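Putative fimbrium subunit Fim1C (Bacteroides uniformis, PDB 4K4K) is probably a component of the fimbrial tip, part of the filamentous surface appendages that mediate cell adhesion and biofilm formation. Local coordinates at residues A[141-146]-A[246-251]; A[211-216]-A[233-238]; A[170-175]-A[192-197]. All coordinates share one frame; numbering follows the deposited sequence.

Contact 1. Residues A[141-146]-A[246-251]; sequences LVKLDI and GSKYLY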
loop_
_atom_site.group_PDB
_atom_site.type_symbol
_atom_site.label_atom_id
_atom_site.label_comp_id
_atom_site.label_asym_id
_atom_site.label_seq_id
_atom_site.Cartn_x
_atom_site.Cartn_y
_atom_site.Cartn_z
ATOM N N LEU A 141 0.509 4.608 1.324
ATOM C CA LEU A 141 -0.740 4.791 2.053
ATOM C C LEU A 141 -0.601 4.262 3.486
ATOM O O LEU A 141 0.513 4.165 3.992
ATOM C CB LEU A 141 -1.934 4.189 1.294
ATOM C CG LEU A 141 -2.002 4.606 -0.227
ATOM C CD1 LEU A 141 -3.183 3.903 -0.920
ATOM C CD2 LEU A 141 -2.075 6.123 -0.405
ATOM N N VAL A 142 -1.726 4.009 4.156
ATOM C CA VAL A 142 -1.733 3.644 5.581
ATOM C C VAL A 142 -2.517 2.351 5.778
ATOM O O VAL A 142 -3.606 2.207 5.235
ATOM C CB VAL A 142 -2.356 4.817 6.383
ATOM C CG1 VAL A 142 -2.566 4.449 7.864
ATOM C CG2 VAL A 142 -1.529 6.095 6.241
ATOM N N LYS A 143 -1.962 1.422 6.568
ATOM C CA LYS A 143 -2.621 0.157 6.834
ATOM C C LYS A 143 -3.278 0.181 8.211
ATOM O O LYS A 143 -2.656 0.601 9.191
ATOM C CB LYS A 143 -1.604 -1.001 6.750
ATOM C CG LYS A 143 -2.165 -2.415 7.039
ATOM C CD LYS A 143 -3.018 -2.916 5.909
ATOM C CE LYS A 143 -3.536 -4.315 6.184
ATOM N NZ LYS A 143 -4.173 -4.899 4.977
ATOM N N LEU A 144 -4.530 -0.287 8.276
ATOM C CA LEU A 144 -5.241 -0.467 9.553
ATOM C C LEU A 144 -5.372 -1.960 9.789
ATOM O O LEU A 144 -5.830 -2.677 8.897
ATOM C CB LEU A 144 -6.621 0.213 9.568
ATOM C CG LEU A 144 -6.671 1.704 9.175
ATOM C CD1 LEU A 144 -8.099 2.232 9.262
ATOM C CD2 LEU A 144 -5.705 2.558 10.019
ATOM N N ASP A 145 -4.956 -2.430 10.976
ATOM C CA ASP A 145 -4.978 -3.841 11.339
ATOM C C ASP A 145 -5.722 -3.924 12.666
ATOM O O ASP A 145 -5.227 -3.435 13.674
ATOM C CB ASP A 145 -3.531 -4.374 11.421
ATOM C CG ASP A 145 -3.407 -5.877 11.631
ATOM O OD1 ASP A 145 -4.094 -6.414 12.529
ATOM O OD2 ASP A 145 -2.552 -6.498 10.974
ATOM N N ILE A 146 -6.931 -4.473 12.645
ATOM C CA ILE A 146 -7.788 -4.500 13.826
ATOM C C ILE A 146 -8.040 -5.927 14.282
ATOM O O ILE A 146 -8.400 -6.798 13.484
ATOM C CB ILE A 146 -9.105 -3.731 13.487
ATOM C CG1 ILE A 146 -8.794 -2.231 13.218
ATOM C CG2 ILE A 146 -10.203 -3.913 14.563
ATOM C CD1 ILE A 146 -9.795 -1.494 12.437
ATOM N N GLY A 246 2.990 5.091 4.951
ATOM C CA GLY A 246 3.920 3.984 5.108
ATOM C C GLY A 246 3.908 3.344 6.482
ATOM O O GLY A 246 4.820 2.578 6.795
ATOM N N SER A 247 2.847 3.603 7.277
ATOM C CA SER A 247 2.702 3.058 8.627
ATOM C C SER A 247 1.556 2.067 8.708
ATOM O O SER A 247 0.614 2.115 7.904
ATOM C CB SER A 247 2.460 4.174 9.642
ATOM O OG SER A 247 3.417 5.208 9.480
ATOM N N LYS A 248 1.633 1.180 9.708
ATOM C CA LYS A 248 0.590 0.209 10.028
ATOM C C LYS A 248 0.109 0.527 11.438
ATOM O O LYS A 248 0.924 0.611 12.352
ATOM C CB LYS A 248 1.111 -1.236 9.917
ATOM C CG LYS A 248 0.040 -2.293 10.261
ATOM C CD LYS A 248 0.591 -3.725 10.350
ATOM C CE LYS A 248 0.903 -4.311 8.994
ATOM N NZ LYS A 248 1.460 -5.684 9.084
ATOM N N TYR A 249 -1.196 0.784 11.593
ATOM C CA TYR A 249 -1.836 1.071 12.888
ATOM C C TYR A 249 -2.529 -0.185 13.316
ATOM O O TYR A 249 -3.374 -0.712 12.582
ATOM C CB TYR A 249 -2.810 2.275 12.799
ATOM C CG TYR A 249 -2.058 3.569 12.536
ATOM C CD1 TYR A 249 -1.676 3.929 11.244
ATOM C CD2 TYR A 249 -1.651 4.391 13.588
ATOM C CE1 TYR A 249 -0.923 5.081 11.003
ATOM C CE2 TYR A 249 -0.918 5.559 13.356
ATOM C CZ TYR A 249 -0.546 5.896 12.060
ATOM O OH TYR A 249 0.198 7.030 11.797
ATOM N N LEU A 250 -2.102 -0.726 14.458
ATOM C CA LEU A 250 -2.647 -1.961 14.987
ATOM C C LEU A 250 -3.530 -1.638 16.158
ATOM O O LEU A 250 -3.081 -1.012 17.116
ATOM C CB LEU A 250 -1.525 -2.943 15.390
ATOM C CG LEU A 250 -0.606 -3.365 14.246
ATOM C CD1 LEU A 250 0.667 -2.561 14.257
ATOM C CD2 LEU A 250 -0.311 -4.846 14.321
ATOM N N TYR A 251 -4.809 -2.017 16.062
ATOM C CA TYR A 251 -5.742 -1.777 17.159
ATOM C C TYR A 251 -6.249 -3.080 17.712
ATOM O O TYR A 251 -6.665 -3.952 16.944
ATOM C CB TYR A 251 -6.947 -0.918 16.714
ATOM C CG TYR A 251 -6.590 0.446 16.164
ATOM C CD1 TYR A 251 -6.283 1.505 17.017
ATOM C CD2 TYR A 251 -6.635 0.703 14.795
ATOM C CE1 TYR A 251 -5.984 2.772 16.519
ATOM C CE2 TYR A 251 -6.319 1.963 14.284
ATOM C CZ TYR A 251 -6.008 2.995 15.152
ATOM O OH TYR A 251 -5.715 4.240 14.658
#
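Val142 sets its CG1 methyl against the rim of the Tyr249 ring, 3.5 Å from CD1 and close to the ring plane. That methyl reaches the ring because it stands anti to the backbone N (chi1 173°). Leu144 follows on the same face: its CD2 lies 4.0 Å from Tyr249 CB and also touches the edge of the Tyr251 ring. Ile146 CG1 meets the edge of the same ring, 4.0 Å from Tyr251 CD2. This is the tight side, where branched aliphatics fill the room beside broad tyrosines. The buried hydroxyls are paired as well, Tyr249 OH with the backbone N of Val244 and Tyr251 OH with Ser240. Strands 142-146 and 247-251 run parallel, as central neighbours in a beta sheet of this fimbrillin-like, transthyretin-clan fold, with strand 202-207 flanking the first and 259-268 the second. Tyr249 spans the pairing with both backbone polar atoms: its N donates to Lys143 O at 2.8 Å, nearly straight (172°), while its O receives Asp145 N. The other face is looser and partly open to solvent. Lys143 and Lys248 lie side by side there, CG to CG 3.9 Å, their aliphatic stems touching before the amines part. Lys143 NZ is hydrogen-bonded to Gln112 and salt-bridged to Glu204, whereas Lys248 NZ stays 4.5 Å from Asp145 OD2, too far for a salt bridge, though the opposite charges may still attract weakly.

Contact 2. Residues A[211-216]-A[233-238]; sequences ASTAGM and DVNSAA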
loop_
_atom_site.group_PDB
_atom_site.type_symbol
_atom_site.label_atom_id
_atom_site.label_comp_id
_atom_site.label_asym_id
_atom_site.label_seq_id
_atom_site.Cartn_x
_atom_site.Cartn_y
_atom_site.Cartn_z
ATOM N N ALA A 211 -3.294 14.322 8.210
ATOM C CA ALA A 211 -2.588 15.156 9.185
ATOM C C ALA A 211 -3.307 15.095 10.545
ATOM O O ALA A 211 -2.657 15.148 11.584
ATOM C CB ALA A 211 -2.506 16.595 8.682
ATOM N N SER A 212 -4.634 14.884 10.528
ATOM C CA SER A 212 -5.426 14.738 11.744
ATOM C C SER A 212 -6.490 13.658 11.598
ATOM O O SER A 212 -7.227 13.655 10.602
ATOM C CB SER A 212 -6.098 16.057 12.113
ATOM O OG SER A 212 -6.891 15.895 13.279
ATOM N N THR A 213 -6.609 12.785 12.612
ATOM C CA THR A 213 -7.647 11.744 12.664
ATOM C C THR A 213 -8.916 12.261 13.391
ATOM O O THR A 213 -9.814 11.470 13.695
ATOM C CB THR A 213 -7.122 10.457 13.321
ATOM O OG1 THR A 213 -6.660 10.739 14.648
ATOM C CG2 THR A 213 -6.041 9.769 12.501
ATOM N N ALA A 214 -9.010 13.587 13.646
ATOM C CA ALA A 214 -10.177 14.193 14.305
ATOM C C ALA A 214 -11.426 14.030 13.446
ATOM O O ALA A 214 -11.377 14.206 12.226
ATOM C CB ALA A 214 -9.926 15.669 14.601
ATOM N N GLY A 215 -12.518 13.633 14.084
ATOM C CA GLY A 215 -13.776 13.381 13.392
ATOM C C GLY A 215 -13.908 11.960 12.885
ATOM O O GLY A 215 -14.989 11.565 12.446
HETATM N N MSE A 216 -12.803 11.178 12.905
HETATM C CA MSE A 216 -12.852 9.789 12.435
HETATM C C MSE A 216 -13.222 8.849 13.558
HETATM O O MSE A 216 -12.642 8.907 14.642
HETATM C CB MSE A 216 -11.527 9.331 11.830
HETATM C CG MSE A 216 -11.110 10.101 10.611
HETATM SE SE MSE A 216 -9.310 9.547 10.106
HETATM C CE MSE A 216 -9.130 10.765 8.571
ATOM N N ASP A 233 -13.661 6.858 18.896
ATOM C CA ASP A 233 -12.939 7.938 18.224
ATOM C C ASP A 233 -11.467 7.588 18.014
ATOM O O ASP A 233 -10.708 7.396 18.976
ATOM C CB ASP A 233 -13.092 9.279 18.978
ATOM C CG ASP A 233 -14.255 10.135 18.472
ATOM O OD1 ASP A 233 -14.475 10.179 17.226
ATOM O OD2 ASP A 233 -14.917 10.794 19.308
ATOM N N VAL A 234 -11.064 7.504 16.732
ATOM C CA VAL A 234 -9.690 7.168 16.326
ATOM C C VAL A 234 -8.677 8.121 16.981
ATOM O O VAL A 234 -7.633 7.659 17.439
ATOM C CB VAL A 234 -9.536 7.127 14.781
ATOM C CG1 VAL A 234 -8.078 6.899 14.354
ATOM C CG2 VAL A 234 -10.447 6.054 14.187
ATOM N N ASN A 235 -9.014 9.414 17.082
ATOM C CA ASN A 235 -8.133 10.439 17.654
ATOM C C ASN A 235 -7.923 10.268 19.188
ATOM O O ASN A 235 -6.971 10.833 19.730
ATOM C CB ASN A 235 -8.675 11.836 17.329
ATOM C CG ASN A 235 -7.662 12.940 17.508
ATOM O OD1 ASN A 235 -6.728 13.108 16.712
ATOM N ND2 ASN A 235 -7.814 13.700 18.580
ATOM N N SER A 236 -8.739 9.433 19.860
ATOM C CA SER A 236 -8.559 9.207 21.296
ATOM C C SER A 236 -7.382 8.239 21.568
ATOM O O SER A 236 -6.904 8.185 22.702
ATOM C CB SER A 236 -9.851 8.710 21.942
ATOM O OG SER A 236 -10.102 7.347 21.644
ATOM N N ALA A 237 -6.890 7.514 20.531
ATOM C CA ALA A 237 -5.760 6.600 20.697
ATOM C C ALA A 237 -4.463 7.384 20.781
ATOM O O ALA A 237 -4.305 8.400 20.090
ATOM C CB ALA A 237 -5.694 5.597 19.559
ATOM N N ALA A 238 -3.529 6.901 21.617
ATOM C CA ALA A 238 -2.228 7.536 21.819
ATOM C C ALA A 238 -1.384 7.487 20.559
ATOM O O ALA A 238 -0.730 8.477 20.233
ATOM C CB ALA A 238 -1.482 6.858 22.959
#
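The backbone of Met216, a selenomethionine closing a type II turn that begins at Thr213, offers its O to Val234 N at 3.0 Å, a moderately bent bond (152°) whose donor sits 26° out of the carbonyl plane. Val234 opens a short 3-10 segment, 234-236, and its side chain points toward the turn. The two methyls divide the work. CG1, anti to the backbone N (chi1 175°), comes 3.8 Å from Thr213 CB, the two side chains crossing at about a right angle, while CG2 lies 4.2 Å from Met216 CB and also touches the Met216 carbonyl. A beta-branched residue suits this place because it meets both ends of the turn at once, and Phe243 packs on Thr213, Met216 and Val234 alike. Cut back to an alanine, this position would probably lose both methyl contacts and leave a gap beside Thr213 and Met216. Thr213 turns its hydroxyl between its own N and carbonyl carbon, where OG1 bonds to the carbonyl of Ser240, which leaves CG2 on the side of Val234 CG1. Each loop is also braced from within. Ser212 OG accepts from Ala214 N at 3.2 Å, an ST turn at the start of the bend, and Asp233 O receives both the N and the OG of Ser236, the hydroxyl at 2.7 Å. With a single backbone bond joining the two loops and aliphatic groups beside it, their mutual position probably depends on shape as much as on polarity.

Contact 3. Residues A[170-175]-A[192-197]; sequences QQTAAT and KEIVLH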
loop_
_atom_site.group_PDB
_atom_site.type_symbol
_atom_site.label_atom_id
_atom_site.label_comp_id
_atom_site.label_asym_id
_atom_site.label_seq_id
_atom_site.Cartn_x
_atom_site.Cartn_y
_atom_site.Cartn_z
ATOM N N GLN A 170 -13.708 9.643 5.738
ATOM C CA GLN A 170 -12.486 9.375 4.997
ATOM C C GLN A 170 -12.446 10.093 3.682
ATOM O O GLN A 170 -13.438 10.083 2.947
ATOM C CB GLN A 170 -12.346 7.868 4.699
ATOM C CG GLN A 170 -12.229 6.986 5.932
ATOM C CD GLN A 170 -11.005 7.299 6.745
ATOM O OE1 GLN A 170 -11.093 7.818 7.867
ATOM N NE2 GLN A 170 -9.833 7.051 6.181
ATOM N N GLN A 171 -11.272 10.623 3.341
ATOM C CA GLN A 171 -10.981 11.102 1.994
ATOM C C GLN A 171 -10.656 9.823 1.227
ATOM O O GLN A 171 -10.057 8.910 1.817
ATOM C CB GLN A 171 -9.816 12.110 1.978
ATOM C CG GLN A 171 -10.187 13.477 2.561
ATOM C CD GLN A 171 -11.250 14.220 1.778
ATOM O OE1 GLN A 171 -11.419 14.042 0.564
ATOM N NE2 GLN A 171 -12.007 15.060 2.459
ATOM N N THR A 172 -11.078 9.699 -0.037
ATOM C CA THR A 172 -10.852 8.438 -0.745
ATOM C C THR A 172 -10.016 8.585 -2.025
ATOM O O THR A 172 -9.591 7.560 -2.579
ATOM C CB THR A 172 -12.198 7.776 -1.093
ATOM O OG1 THR A 172 -12.954 8.669 -1.924
ATOM C CG2 THR A 172 -12.999 7.350 0.155
ATOM N N ALA A 173 -9.729 9.825 -2.464
ATOM C CA ALA A 173 -8.941 10.062 -3.685
ATOM C C ALA A 173 -7.586 10.731 -3.414
ATOM O O ALA A 173 -7.500 11.684 -2.645
ATOM C CB ALA A 173 -9.744 10.933 -4.650
ATOM N N ALA A 174 -6.547 10.247 -4.077
ATOM C CA ALA A 174 -5.214 10.834 -3.972
ATOM C C ALA A 174 -4.458 10.634 -5.286
ATOM O O ALA A 174 -4.904 9.883 -6.138
ATOM C CB ALA A 174 -4.438 10.230 -2.789
ATOM N N THR A 175 -3.329 11.330 -5.452
ATOM C CA THR A 175 -2.456 11.208 -6.607
ATOM C C THR A 175 -1.041 10.962 -6.153
ATOM O O THR A 175 -0.669 11.301 -5.025
ATOM C CB THR A 175 -2.505 12.461 -7.524
ATOM O OG1 THR A 175 -1.984 13.597 -6.811
ATOM C CG2 THR A 175 -3.935 12.764 -8.054
ATOM N N LYS A 192 -16.244 9.988 3.118
ATOM C CA LYS A 192 -16.988 8.733 2.949
ATOM C C LYS A 192 -16.736 7.776 4.110
ATOM O O LYS A 192 -15.688 7.852 4.758
ATOM C CB LYS A 192 -16.531 8.070 1.618
ATOM C CG LYS A 192 -17.354 6.864 1.141
ATOM C CD LYS A 192 -16.644 6.031 0.059
ATOM C CE LYS A 192 -15.861 4.861 0.624
ATOM N NZ LYS A 192 -16.424 3.537 0.231
ATOM N N GLU A 193 -17.689 6.863 4.361
ATOM C CA GLU A 193 -17.528 5.809 5.340
ATOM C C GLU A 193 -16.858 4.660 4.594
ATOM O O GLU A 193 -17.325 4.294 3.511
ATOM C CB GLU A 193 -18.895 5.380 5.918
ATOM C CG GLU A 193 -18.770 4.380 7.053
ATOM C CD GLU A 193 -18.656 5.018 8.423
ATOM O OE1 GLU A 193 -18.988 6.219 8.551
ATOM O OE2 GLU A 193 -18.274 4.304 9.378
ATOM N N ILE A 194 -15.769 4.114 5.125
ATOM C CA ILE A 194 -15.119 2.990 4.449
ATOM C C ILE A 194 -15.364 1.726 5.253
ATOM O O ILE A 194 -14.988 1.652 6.426
ATOM C CB ILE A 194 -13.611 3.219 4.213
ATOM C CG1 ILE A 194 -13.346 4.410 3.250
ATOM C CG2 ILE A 194 -12.932 1.916 3.722
ATOM C CD1 ILE A 194 -11.839 4.711 2.969
ATOM N N VAL A 195 -15.971 0.715 4.609
ATOM C CA VAL A 195 -16.222 -0.562 5.256
ATOM C C VAL A 195 -14.921 -1.350 5.165
ATOM O O VAL A 195 -14.403 -1.553 4.065
ATOM C CB VAL A 195 -17.428 -1.298 4.622
ATOM C CG1 VAL A 195 -17.503 -2.751 5.106
ATOM C CG2 VAL A 195 -18.738 -0.553 4.921
ATOM N N LEU A 196 -14.376 -1.751 6.318
ATOM C CA LEU A 196 -13.133 -2.523 6.376
ATOM C C LEU A 196 -13.437 -3.991 6.075
ATOM O O LEU A 196 -14.561 -4.432 6.315
ATOM C CB LEU A 196 -12.465 -2.368 7.757
ATOM C CG LEU A 196 -11.621 -1.108 7.938
ATOM C CD1 LEU A 196 -12.443 0.045 8.469
ATOM C CD2 LEU A 196 -10.476 -1.364 8.883
ATOM N N HIS A 197 -12.466 -4.742 5.539
ATOM C CA HIS A 197 -12.586 -6.161 5.205
ATOM C C HIS A 197 -12.429 -6.993 6.507
ATOM O O HIS A 197 -11.386 -6.873 7.141
ATOM C CB HIS A 197 -11.497 -6.472 4.136
ATOM C CG HIS A 197 -11.116 -7.910 3.930
ATOM N ND1 HIS A 197 -9.801 -8.329 4.067
ATOM C CD2 HIS A 197 -11.862 -8.955 3.502
ATOM C CE1 HIS A 197 -9.804 -9.622 3.783
ATOM N NE2 HIS A 197 -11.017 -10.043 3.431
#
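Gln170 lays the aliphatic root of its side chain across the end of Ile194, the two chains meeting at about a right angle with CB 3.6 Å from CD1. The isoleucine reaches this far because its chain is fully extended (chi2 180°), which carries CD1 out to CB and CG of the glutamine. The amide of Gln170 leads away from Lys192 and Ile194, and its side chain also touches Met216. A glutamine thus serves two surroundings, its methylenes lying on a buried isoleucine while its polar end leads off. Thr172 works through its methyl: in the lysine conformer described here, CG2 lies 3.8 Å from Lys192 CE. That lysine starts with CG anti to its backbone N (chi1 -170°) and then curls at chi3 and chi4 past the methyl, and in this copy NZ bonds to the carbonyl of Ser107. Lys192 was modelled in two conformers, so the course of its side chain is less certain. A long flexible chain fits a partly exposed edge of this kind, apolar along the stem and charged at the tip. Behind these contacts stand two backbone bonds of 2.8 Å, Gln170 N to Lys192 O and Lys192 N to Gln170 O. Such a reciprocal pair defines an antiparallel, hydrogen-bonded beta bridge; beyond it Ala174 pairs with Val104 of strand 101-105, and Thr172 with Val106 just after it, so that one long, broken strand changes partners along its length within this fimbrillin-like beta domain.

Contacts 2 and 3 are both nested within the long chain loop that contact 1 closes, and they follow each other in series. Their centres lie about 13 Å (contact 2) and 14 Å (contact 3) from that of contact 1, and about 15 Å from each other. All three touch directly. Tyr251 of contact 1 reaches contact 2 through its OH, 3.6 Å from Val234 CG1. Toward contact 3, Ile146 CD1 lies 3.6 Å from Leu196 CD2 in the leucine conformer described here. The buried face of the parallel pair, with its tyrosines and aliphatic side chains, thus borders both neighbours. Contacts 2 and 3 meet where the selenomethionine Met216 packs on the Gln170 side chain.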